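Local atomic coordinates of L-ribulose 3-epimerase (Methylomonas sp. DH-1, PDB entry 7CJ5), a protein that catalyses the manganese-dependent epimerization of ketoses at C3, acting most strongly on L-ribulose and also interconverting D-allulose and D-fructose. Residues Leu116-Gly121 with Asn155-Asn160; His183-His188 with Ser215-Leu220; Tyr209-Glu214 with Thr244-Ser249. One frame throughout, in Å; residues are numbered along the deposited sequence.

Overall arrangement
All three contacts lie where loops leave the eight-stranded TIM barrel, and all three touch the bound D-fructose. Interactions 2 and 3 almost coincide, with centres about 6 Å apart: strands 180-185 and 207-212 are neighbours, both contacts supply ligands to the manganese ion, and Thr186 OG1 probably donates to Gly213 O at 2.7 Å. Interaction 1 stands farther out, its centre about 17 Å from that of interaction 2 and about 19 Å from that of interaction 3, and it reaches the sugar through Glu158. Asn155 ND2 makes a weak hydrogen bond to His188 ND1, linking interactions 1 and 2, both of which also touch the second subunit of the homodimer.

Interaction 1. Residues Leu116-Gly121 with Asn155-Asn160; sequences LGKYPG and NRYETN. With FUD (D-fructose), chain D.
Gly117 O and Tyr119 N of loop 116-121 and Arg156 O of loop 155-160 close on a single water, whose oxygen lies 2.9, 2.9 and 2.8 Å from them; it donates to both carbonyls and accepts from the amide. The loops follow strands 107-112 and 148-152, adjacent strands of the TIM barrel. Their backbones also meet directly: Gly117 N donates to Glu158 O at 2.9 Å, nearly straight (172° at the hydrogen), although the donor stands above the carbonyl plane. Gly117 adopts backbone angles that no side chain would tolerate: a CB would collide with Leu116 O. Farther along, the Asn160 amide stacks on a face of the Tyr119 ring, planes 8° apart, with OD1 toward the rim, 3.4 Å from Tyr119 CD1. Asn160 CG falls between its own N and carbonyl carbon (chi1 59°), a placement from which ND2 also donates to Gly121 O at 2.9 Å, in the plane of both groups; this bond fixes the amide's rotation. Lys118 CE rests at the edge of the Tyr157 ring, while their polar ends cross the dimer interface, Lys118 NZ to Thr260 O and Tyr157 OH to Glu158 OE2 of the second subunit. Leu116 lies alongside the extended Glu158 chain, with CD1 3.4 Å from OE1, and that same OE1 accepts from O1 of D-fructose at 2.5 Å.

Interaction 2. Residues His183-His188 with Ser215-Leu220; sequences HLDTYH and SHRGYL. With MN (manganese (II) ion), chain C; FUD (D-fructose), chain D.
Tyr187 and Arg217 stack flat: ring and guanidinium planes are 9° apart and their centres 3.8 Å, with CZ over the ring face as a cation-pi contact and CD making a CH-pi contact nearer the ring normal. Tyr187 has CG anti to its backbone nitrogen (chi1 163°), which turns the ring toward the 215-220 loop; there Ser215 O meets the ring edge, 3.1 Å from CE1. A water donating to both Tyr187 O and Ser215 O ties the backbones together. The Arg217 chain bends at chi3, and the guanidinium then meets the sugar with its edge: NH1 donates to O1 of D-fructose at 2.9 Å, and NH2 to O1 and O2. His188 NE2 also donates to O2, at 3.0 Å, and to O1. With an alanine in place of Tyr187, the guanidinium would probably lose the surface that holds it flat and be freer to turn away from the sugar, and Tyr157 OH of the second subunit would lose a hydrogen-bond partner. Asp185, the N-cap of helix 186-192, accepts from Tyr187 N through OD1 and binds manganese through OD2 at 2.0 Å. Metal-bound Asp185 and sugar-bound His188 and Arg217 belong to a TIM-barrel ketose 3-epimerase site.

Interaction 3. Residues Tyr209-Glu214 with Thr244-Ser249; sequences YVHIGE and TFESFS. With MN (manganese (II) ion), chain C; FUD (D-fructose), chain D.
His211 and Glu246 are brought onto one manganese ion by different first torsions: His211 CG is anti to its carbonyl carbon (chi1 -81°), whereas Glu246 CG sits between N and carbonyl carbon (chi1 73°) with the chain extended beyond it. Ring and carboxylate cross with planes 68° apart. His211 ND1 binds the metal at 2.3 Å, its NE2 being held by Glu41, and Glu246 OE2 binds at 2.1 Å; the 3.0 Å between ND1 and OE2 therefore reflects shared coordination and not a hydrogen bond. Glu246 OE1 lies 2.8 Å from O3 of D-fructose, itself a metal ligand along with O2, and Asp185 and Glu152 complete the sphere. Thr244 runs beside the histidine, its CB 3.6 Å from His211 CD2, and its OG1 is hydrogen-bonded to Tyr39 OH and Glu41 OE1. The strands carrying these groups are parallel, with His211 level with Thr244 and Ile212 with Phe245. Three nearly straight bonds secure this register: Thr244 N to Val210 O at 2.9 Å, Ile212 N to Thr244 O at 2.8 Å, and Glu246 N to Ile212 O at 3.2 Å. Ile212 and Phe245 occupy the other sheet face and pack on helix 271-286. Helix 227-236 connects the two strands, a beta-alpha-beta crossover of the TIM barrel, whose metal site here presents Glu246, by similarity a catalytic proton donor/acceptor.

Interaction 1. Residues Leu116-Gly121 with Asn155-Asn160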
loop_
_atom_site.group_PDB
_atom_site.type_symbol
_atom_site.label_atom_id
_atom_site.label_comp_id
_atom_site.label_asym_id
_atom_site.label_seq_id
_atom_site.Cartn_x
_atom_site.Cartn_y
_atom_site.Cartn_z
ATOM N N LEU A 116 -10.985 9.158 1.704
ATOM C CA LEU A 116 -10.024 8.317 0.952
ATOM C C LEU A 116 -8.653 8.994 1.002
ATOM O O LEU A 116 -8.523 10.109 0.486
ATOM C CB LEU A 116 -10.506 8.163 -0.492
ATOM C CG LEU A 116 -9.566 7.387 -1.407
ATOM C CD1 LEU A 116 -9.486 5.938 -0.970
ATOM C CD2 LEU A 116 -10.018 7.487 -2.859
ATOM N N GLY A 117 -7.660 8.348 1.601
ATOM C CA GLY A 117 -6.289 8.880 1.606
ATOM C C GLY A 117 -5.524 8.547 2.870
ATOM O O GLY A 117 -6.011 7.738 3.680
ATOM N N LYS A 118 -4.356 9.170 3.019
ATOM C CA LYS A 118 -3.337 8.790 4.025
ATOM C C LYS A 118 -3.564 9.585 5.313
ATOM O O LYS A 118 -3.111 10.740 5.395
ATOM C CB LYS A 118 -1.940 9.057 3.471
ATOM C CG LYS A 118 -0.807 8.350 4.205
ATOM C CD LYS A 118 0.544 8.610 3.561
ATOM C CE LYS A 118 1.681 7.885 4.251
ATOM N NZ LYS A 118 1.982 8.492 5.561
ATOM N N TYR A 119 -4.199 8.970 6.300
ATOM C CA TYR A 119 -4.393 9.585 7.630
ATOM C C TYR A 119 -3.019 9.699 8.281
ATOM O O TYR A 119 -2.163 8.851 8.056
ATOM C CB TYR A 119 -5.394 8.771 8.446
ATOM C CG TYR A 119 -6.836 8.998 8.064
ATOM C CD1 TYR A 119 -7.489 8.162 7.174
ATOM C CD2 TYR A 119 -7.556 10.050 8.602
ATOM C CE1 TYR A 119 -8.824 8.351 6.848
ATOM C CE2 TYR A 119 -8.891 10.253 8.288
ATOM C CZ TYR A 119 -9.530 9.407 7.400
ATOM O OH TYR A 119 -10.854 9.602 7.100
ATOM N N PRO A 120 -2.769 10.776 9.057
ATOM C CA PRO A 120 -1.483 10.983 9.727
ATOM C C PRO A 120 -1.308 10.197 11.036
ATOM O O PRO A 120 -0.242 10.258 11.621
ATOM C CB PRO A 120 -1.510 12.493 10.026
ATOM C CG PRO A 120 -2.980 12.804 10.222
ATOM C CD PRO A 120 -3.706 11.894 9.256
ATOM N N GLY A 121 -2.351 9.476 11.457
ATOM C CA GLY A 121 -2.360 8.731 12.723
ATOM C C GLY A 121 -3.520 7.750 12.781
ATOM O O GLY A 121 -4.404 7.771 11.927
ATOM N N ASN A 155 -6.393 -0.396 1.768
ATOM C CA ASN A 155 -5.095 -0.608 2.445
ATOM C C ASN A 155 -4.840 0.568 3.397
ATOM O O ASN A 155 -5.550 1.595 3.300
ATOM C CB ASN A 155 -3.982 -0.843 1.421
ATOM C CG ASN A 155 -3.572 0.403 0.664
ATOM O OD1 ASN A 155 -3.058 1.346 1.261
ATOM N ND2 ASN A 155 -3.763 0.406 -0.648
ATOM N N ARG A 156 -3.854 0.399 4.276
ATOM C CA ARG A 156 -3.454 1.332 5.360
ATOM C C ARG A 156 -3.231 2.766 4.853
ATOM O O ARG A 156 -3.453 3.701 5.636
ATOM C CB ARG A 156 -2.191 0.771 6.015
ATOM C CG ARG A 156 -0.991 0.676 5.084
ATOM C CD ARG A 156 0.139 -0.116 5.724
ATOM N NE ARG A 156 -0.299 -1.458 6.068
ATOM C CZ ARG A 156 0.367 -2.307 6.838
ATOM N NH1 ARG A 156 1.540 -1.974 7.346
ATOM N NH2 ARG A 156 -0.143 -3.503 7.079
ATOM N N TYR A 157 -2.750 2.950 3.623
ATOM C CA TYR A 157 -2.402 4.285 3.068
ATOM C C TYR A 157 -3.656 5.005 2.546
ATOM O O TYR A 157 -3.536 6.163 2.133
ATOM C CB TYR A 157 -1.370 4.142 1.951
ATOM C CG TYR A 157 -0.111 3.406 2.335
ATOM C CD1 TYR A 157 0.839 3.983 3.158
ATOM C CD2 TYR A 157 0.132 2.126 1.873
ATOM C CE1 TYR A 157 2.003 3.312 3.512
ATOM C CE2 TYR A 157 1.286 1.442 2.219
ATOM C CZ TYR A 157 2.236 2.041 3.021
ATOM O OH TYR A 157 3.372 1.350 3.339
ATOM N N GLU A 158 -4.817 4.345 2.542
ATOM C CA GLU A 158 -6.058 4.919 1.956
ATOM C C GLU A 158 -7.192 4.986 2.982
ATOM O O GLU A 158 -8.173 5.711 2.704
ATOM C CB GLU A 158 -6.458 4.147 0.700
ATOM C CG GLU A 158 -5.435 4.278 -0.419
ATOM C CD GLU A 158 -5.903 3.748 -1.760
ATOM O OE1 GLU A 158 -7.133 3.704 -1.974
ATOM O OE2 GLU A 158 -5.038 3.363 -2.577
ATOM N N THR A 159 -7.067 4.292 4.116
ATOM C CA THR A 159 -7.943 4.463 5.309
ATOM C C THR A 159 -7.226 3.932 6.553
ATOM O O THR A 159 -6.358 3.038 6.403
ATOM C CB THR A 159 -9.285 3.725 5.179
ATOM O OG1 THR A 159 -10.105 4.111 6.288
ATOM C CG2 THR A 159 -9.119 2.218 5.182
ATOM N N ASN A 160 -7.617 4.437 7.724
ATOM C CA ASN A 160 -7.180 3.942 9.058
ATOM C C ASN A 160 -8.346 3.240 9.768
ATOM O O ASN A 160 -8.190 2.858 10.957
ATOM C CB ASN A 160 -6.606 5.077 9.911
ATOM C CG ASN A 160 -7.570 6.216 10.174
ATOM O OD1 ASN A 160 -8.715 6.200 9.728
ATOM N ND2 ASN A 160 -7.115 7.206 10.924
HETATM C C1 FUD D . -9.070 3.255 -4.460
HETATM C C2 FUD D . -10.032 2.199 -4.929
HETATM C C3 FUD D . -11.266 2.644 -5.672
HETATM C C4 FUD D . -11.812 3.783 -4.832
HETATM C C5 FUD D . -12.914 4.656 -5.428
HETATM C C6 FUD D . -13.312 4.354 -6.860
HETATM O O1 FUD D . -7.787 2.688 -4.187
HETATM O O2 FUD D . -9.801 1.016 -4.715
HETATM O O3 FUD D . -12.212 1.576 -5.777
HETATM O O4 FUD D . -12.242 3.166 -3.634
HETATM O O5 FUD D . -14.052 4.634 -4.568
HETATM O O6 FUD D . -14.332 5.316 -7.241
HETATM O O HOH W 1 -4.811 6.183 5.826
#

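Interaction 2. Residues His183-His188 with Ser215-Leu220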
loop_
_atom_site.group_PDB
_atom_site.type_symbol
_atom_site.label_atom_id
_atom_site.label_comp_id
_atom_site.label_asym_id
_atom_site.label_seq_id
_atom_site.Cartn_x
_atom_site.Cartn_y
_atom_site.Cartn_z
ATOM N N HIS A 183 -17.306 -4.966 0.883
ATOM C CA HIS A 183 -16.746 -4.771 -0.473
ATOM C C HIS A 183 -15.239 -5.050 -0.385
ATOM O O HIS A 183 -14.559 -4.410 0.437
ATOM C CB HIS A 183 -17.180 -3.387 -0.966
ATOM C CG HIS A 183 -16.568 -2.934 -2.245
ATOM N ND1 HIS A 183 -16.757 -1.649 -2.721
ATOM C CD2 HIS A 183 -15.760 -3.558 -3.124
ATOM C CE1 HIS A 183 -16.100 -1.510 -3.852
ATOM N NE2 HIS A 183 -15.475 -2.669 -4.118
ATOM N N LEU A 184 -14.771 -6.059 -1.120
ATOM C CA LEU A 184 -13.347 -6.471 -1.160
ATOM C C LEU A 184 -12.738 -6.061 -2.501
ATOM O O LEU A 184 -13.440 -6.080 -3.518
ATOM C CB LEU A 184 -13.227 -7.980 -0.946
ATOM C CG LEU A 184 -13.424 -8.473 0.484
ATOM C CD1 LEU A 184 -13.364 -9.996 0.537
ATOM C CD2 LEU A 184 -12.392 -7.863 1.427
ATOM N N ASP A 185 -11.452 -5.729 -2.472
ATOM C CA ASP A 185 -10.671 -5.235 -3.629
ATOM C C ASP A 185 -9.328 -5.965 -3.632
ATOM O O ASP A 185 -8.590 -5.817 -2.648
ATOM C CB ASP A 185 -10.490 -3.723 -3.519
ATOM C CG ASP A 185 -9.704 -3.115 -4.666
ATOM O OD1 ASP A 185 -8.748 -3.761 -5.120
ATOM O OD2 ASP A 185 -10.052 -1.988 -5.089
ATOM N N THR A 186 -9.021 -6.712 -4.693
ATOM C CA THR A 186 -7.846 -7.623 -4.756
ATOM C C THR A 186 -6.549 -6.822 -4.589
ATOM O O THR A 186 -5.603 -7.387 -4.029
ATOM C CB THR A 186 -7.863 -8.479 -6.032
ATOM O OG1 THR A 186 -7.890 -7.635 -7.181
ATOM C CG2 THR A 186 -9.040 -9.434 -6.062
ATOM N N TYR A 187 -6.500 -5.566 -5.055
ATOM C CA TYR A 187 -5.297 -4.695 -4.940
ATOM C C TYR A 187 -5.002 -4.432 -3.457
ATOM O O TYR A 187 -3.854 -4.564 -3.001
ATOM C CB TYR A 187 -5.494 -3.390 -5.713
ATOM C CG TYR A 187 -4.529 -2.291 -5.349
ATOM C CD1 TYR A 187 -3.224 -2.285 -5.826
ATOM C CD2 TYR A 187 -4.913 -1.260 -4.508
ATOM C CE1 TYR A 187 -2.341 -1.265 -5.503
ATOM C CE2 TYR A 187 -4.037 -0.241 -4.158
ATOM C CZ TYR A 187 -2.746 -0.242 -4.661
ATOM O OH TYR A 187 -1.886 0.759 -4.320
ATOM N N HIS A 188 -6.036 -4.072 -2.704
ATOM C CA HIS A 188 -5.935 -3.787 -1.251
ATOM C C HIS A 188 -5.654 -5.092 -0.496
ATOM O O HIS A 188 -4.797 -5.089 0.402
ATOM C CB HIS A 188 -7.205 -3.056 -0.788
ATOM C CG HIS A 188 -7.357 -1.720 -1.437
ATOM N ND1 HIS A 188 -6.383 -0.734 -1.325
ATOM C CD2 HIS A 188 -8.333 -1.206 -2.216
ATOM C CE1 HIS A 188 -6.767 0.339 -1.989
ATOM N NE2 HIS A 188 -7.948 0.070 -2.565
ATOM N N SER A 215 -1.732 -6.114 -8.449
ATOM C CA SER A 215 -0.899 -5.636 -7.313
ATOM C C SER A 215 -0.434 -4.194 -7.562
ATOM O O SER A 215 -0.411 -3.393 -6.601
ATOM C CB SER A 215 0.265 -6.562 -7.084
ATOM O OG SER A 215 0.961 -6.821 -8.298
ATOM N N HIS A 216 -0.064 -3.871 -8.797
ATOM C CA HIS A 216 0.431 -2.528 -9.201
ATOM C C HIS A 216 -0.671 -1.747 -9.937
ATOM O O HIS A 216 -0.386 -0.623 -10.408
ATOM C CB HIS A 216 1.720 -2.699 -10.014
ATOM C CG HIS A 216 1.606 -3.643 -11.165
ATOM N ND1 HIS A 216 0.494 -3.682 -11.970
ATOM C CD2 HIS A 216 2.468 -4.554 -11.669
ATOM C CE1 HIS A 216 0.666 -4.587 -12.914
ATOM N NE2 HIS A 216 1.873 -5.134 -12.755
ATOM N N ARG A 217 -1.878 -2.317 -10.032
ATOM C CA ARG A 217 -3.103 -1.730 -10.667
ATOM C C ARG A 217 -2.959 -1.637 -12.193
ATOM O O ARG A 217 -3.728 -0.876 -12.824
ATOM C CB ARG A 217 -3.435 -0.340 -10.118
ATOM C CG ARG A 217 -3.212 -0.189 -8.624
ATOM C CD ARG A 217 -4.020 0.947 -8.027
ATOM N NE ARG A 217 -5.342 0.492 -7.626
ATOM C CZ ARG A 217 -6.097 1.080 -6.711
ATOM N NH1 ARG A 217 -5.672 2.170 -6.107
ATOM N NH2 ARG A 217 -7.267 0.567 -6.395
ATOM N N GLY A 218 -2.026 -2.385 -12.779
ATOM C CA GLY A 218 -1.861 -2.441 -14.244
ATOM C C GLY A 218 -2.642 -3.600 -14.838
ATOM O O GLY A 218 -3.653 -4.025 -14.232
ATOM N N TYR A 219 -2.171 -4.122 -15.967
ATOM C CA TYR A 219 -2.773 -5.283 -16.674
ATOM C C TYR A 219 -2.926 -6.473 -15.715
ATOM O O TYR A 219 -1.955 -6.831 -15.033
ATOM C CB TYR A 219 -1.919 -5.643 -17.889
ATOM C CG TYR A 219 -2.348 -4.949 -19.154
ATOM C CD1 TYR A 219 -1.852 -3.702 -19.501
ATOM C CD2 TYR A 219 -3.276 -5.536 -20.000
ATOM C CE1 TYR A 219 -2.273 -3.055 -20.650
ATOM C CE2 TYR A 219 -3.696 -4.910 -21.159
ATOM C CZ TYR A 219 -3.189 -3.667 -21.484
ATOM O OH TYR A 219 -3.586 -3.056 -22.634
ATOM N N LEU A 220 -4.121 -7.072 -15.659
ATOM C CA LEU A 220 -4.368 -8.289 -14.842
ATOM C C LEU A 220 -3.405 -9.399 -15.291
ATOM O O LEU A 220 -3.326 -9.685 -16.492
ATOM C CB LEU A 220 -5.827 -8.735 -14.978
ATOM C CG LEU A 220 -6.878 -7.721 -14.535
ATOM C CD1 LEU A 220 -8.241 -8.387 -14.440
ATOM C CD2 LEU A 220 -6.503 -7.083 -13.208
HETATM MN MN MN C . -11.347 -0.454 -5.361
HETATM C C1 FUD D . -9.070 3.255 -4.460
HETATM C C2 FUD D . -10.032 2.199 -4.929
HETATM C C3 FUD D . -11.266 2.644 -5.672
HETATM C C4 FUD D . -11.812 3.783 -4.832
HETATM C C5 FUD D . -12.914 4.656 -5.428
HETATM C C6 FUD D . -13.312 4.354 -6.860
HETATM O O1 FUD D . -7.787 2.688 -4.187
HETATM O O2 FUD D . -9.801 1.016 -4.715
HETATM O O3 FUD D . -12.212 1.576 -5.777
HETATM O O4 FUD D . -12.242 3.166 -3.634
HETATM O O5 FUD D . -14.052 4.634 -4.568
HETATM O O6 FUD D . -14.332 5.316 -7.241
HETATM O O HOH W 2 -8.309 -2.013 -7.480
HETATM O O HOH W 3 -1.139 -4.455 -3.988
HETATM O O HOH W 4 -2.475 3.256 -6.184
#

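Interaction 3. Residues Tyr209-Glu214 with Thr244-Ser249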
loop_
_atom_site.group_PDB
_atom_site.type_symbol
_atom_site.label_atom_id
_atom_site.label_comp_id
_atom_site.label_asym_id
_atom_site.label_seq_id
_atom_site.Cartn_x
_atom_site.Cartn_y
_atom_site.Cartn_z
ATOM N N TYR A 209 -19.934 -6.853 -2.906
ATOM C CA TYR A 209 -19.307 -6.141 -4.047
ATOM C C TYR A 209 -17.830 -6.522 -4.147
ATOM O O TYR A 209 -17.182 -6.712 -3.102
ATOM C CB TYR A 209 -19.503 -4.632 -3.875
ATOM C CG TYR A 209 -19.617 -3.850 -5.157
ATOM C CD1 TYR A 209 -18.501 -3.565 -5.929
ATOM C CD2 TYR A 209 -20.845 -3.390 -5.601
ATOM C CE1 TYR A 209 -18.606 -2.841 -7.109
ATOM C CE2 TYR A 209 -20.963 -2.662 -6.775
ATOM C CZ TYR A 209 -19.841 -2.380 -7.529
ATOM O OH TYR A 209 -19.969 -1.647 -8.677
ATOM N N VAL A 210 -17.305 -6.585 -5.374
ATOM C CA VAL A 210 -15.886 -6.957 -5.626
ATOM C C VAL A 210 -15.236 -5.964 -6.596
ATOM O O VAL A 210 -15.830 -5.646 -7.643
ATOM C CB VAL A 210 -15.797 -8.407 -6.129
ATOM C CG1 VAL A 210 -14.403 -8.743 -6.631
ATOM C CG2 VAL A 210 -16.232 -9.383 -5.048
ATOM N N HIS A 211 -14.036 -5.492 -6.247
ATOM C CA HIS A 211 -13.122 -4.805 -7.190
ATOM C C HIS A 211 -11.964 -5.734 -7.546
ATOM O O HIS A 211 -11.371 -6.346 -6.636
ATOM C CB HIS A 211 -12.611 -3.486 -6.615
ATOM C CG HIS A 211 -13.587 -2.372 -6.756
ATOM N ND1 HIS A 211 -13.298 -1.099 -6.334
ATOM C CD2 HIS A 211 -14.838 -2.335 -7.268
ATOM C CE1 HIS A 211 -14.325 -0.316 -6.577
ATOM N NE2 HIS A 211 -15.294 -1.053 -7.146
ATOM N N ILE A 212 -11.671 -5.799 -8.841
ATOM C CA ILE A 212 -10.516 -6.524 -9.430
ATOM C C ILE A 212 -9.467 -5.497 -9.837
ATOM O O ILE A 212 -9.744 -4.658 -10.744
ATOM C CB ILE A 212 -10.953 -7.396 -10.613
ATOM C CG1 ILE A 212 -12.108 -8.318 -10.210
ATOM C CG2 ILE A 212 -9.764 -8.160 -11.171
ATOM C CD1 ILE A 212 -11.793 -9.232 -9.032
ATOM N N GLY A 213 -8.316 -5.563 -9.175
ATOM C CA GLY A 213 -7.110 -4.795 -9.522
ATOM C C GLY A 213 -5.856 -5.635 -9.325
ATOM O O GLY A 213 -5.800 -6.408 -8.351
ATOM N N GLU A 214 -4.879 -5.495 -10.224
ATOM C CA GLU A 214 -3.553 -6.149 -10.096
ATOM C C GLU A 214 -2.779 -5.457 -8.957
ATOM O O GLU A 214 -3.166 -4.338 -8.544
ATOM C CB GLU A 214 -2.841 -6.121 -11.453
ATOM C CG GLU A 214 -1.543 -6.898 -11.482
ATOM C CD GLU A 214 -1.635 -8.334 -10.993
ATOM O OE1 GLU A 214 -1.791 -9.244 -11.836
ATOM O OE2 GLU A 214 -1.552 -8.543 -9.775
ATOM N N THR A 244 -16.294 -5.399 -10.508
ATOM C CA THR A 244 -15.791 -4.255 -11.307
ATOM C C THR A 244 -14.281 -4.379 -11.494
ATOM O O THR A 244 -13.574 -4.621 -10.496
ATOM C CB THR A 244 -16.085 -2.922 -10.612
ATOM O OG1 THR A 244 -17.498 -2.709 -10.556
ATOM C CG2 THR A 244 -15.394 -1.757 -11.280
ATOM N N PHE A 245 -13.807 -4.180 -12.720
ATOM C CA PHE A 245 -12.378 -3.957 -13.018
ATOM C C PHE A 245 -12.066 -2.465 -12.889
ATOM O O PHE A 245 -12.811 -1.622 -13.430
ATOM C CB PHE A 245 -12.035 -4.423 -14.431
ATOM C CG PHE A 245 -10.662 -3.966 -14.821
ATOM C CD1 PHE A 245 -9.544 -4.467 -14.171
ATOM C CD2 PHE A 245 -10.490 -2.975 -15.772
ATOM C CE1 PHE A 245 -8.276 -4.017 -14.501
ATOM C CE2 PHE A 245 -9.222 -2.529 -16.095
ATOM C CZ PHE A 245 -8.119 -3.049 -15.457
ATOM N N GLU A 246 -10.966 -2.126 -12.229
ATOM C CA GLU A 246 -10.533 -0.709 -12.166
ATOM C C GLU A 246 -9.012 -0.586 -12.240
ATOM O O GLU A 246 -8.285 -1.512 -11.827
ATOM C CB GLU A 246 -11.071 -0.067 -10.896
ATOM C CG GLU A 246 -10.360 -0.537 -9.657
ATOM C CD GLU A 246 -10.945 0.007 -8.371
ATOM O OE1 GLU A 246 -11.808 0.906 -8.441
ATOM O OE2 GLU A 246 -10.543 -0.486 -7.308
ATOM N N SER A 247 -8.587 0.546 -12.794
ATOM C CA SER A 247 -7.198 1.057 -12.806
ATOM C C SER A 247 -7.267 2.569 -13.014
ATOM O O SER A 247 -8.323 3.050 -13.460
ATOM C CB SER A 247 -6.371 0.390 -13.852
ATOM O OG SER A 247 -5.048 0.892 -13.783
ATOM N N PHE A 248 -6.190 3.287 -12.705
ATOM C CA PHE A 248 -6.204 4.763 -12.551
ATOM C C PHE A 248 -4.974 5.349 -13.235
ATOM O O PHE A 248 -3.892 5.283 -12.637
ATOM C CB PHE A 248 -6.276 5.109 -11.061
ATOM C CG PHE A 248 -7.479 4.501 -10.389
ATOM C CD1 PHE A 248 -8.733 5.052 -10.584
ATOM C CD2 PHE A 248 -7.372 3.350 -9.627
ATOM C CE1 PHE A 248 -9.856 4.489 -9.999
ATOM C CE2 PHE A 248 -8.497 2.781 -9.046
ATOM C CZ PHE A 248 -9.735 3.348 -9.235
ATOM N N SER A 249 -5.147 5.859 -14.457
ATOM C CA SER A 249 -4.082 6.500 -15.280
ATOM C C SER A 249 -3.975 7.973 -14.903
ATOM O O SER A 249 -5.045 8.639 -14.841
ATOM C CB SER A 249 -4.365 6.375 -16.754
ATOM O OG SER A 249 -3.551 7.282 -17.499
HETATM MN MN MN C . -11.347 -0.454 -5.361
HETATM C C1 FUD D . -9.070 3.255 -4.460
HETATM C C2 FUD D . -10.032 2.199 -4.929
HETATM C C3 FUD D . -11.266 2.644 -5.672
HETATM C C4 FUD D . -11.812 3.783 -4.832
HETATM C C5 FUD D . -12.914 4.656 -5.428
HETATM C C6 FUD D . -13.312 4.354 -6.860
HETATM O O1 FUD D . -7.787 2.688 -4.187
HETATM O O2 FUD D . -9.801 1.016 -4.715
HETATM O O3 FUD D . -12.212 1.576 -5.777
HETATM O O4 FUD D . -12.242 3.166 -3.634
HETATM O O5 FUD D . -14.052 4.634 -4.568
HETATM O O6 FUD D . -14.332 5.316 -7.241
HETATM O O HOH W 5 -5.506 -3.549 -12.313
#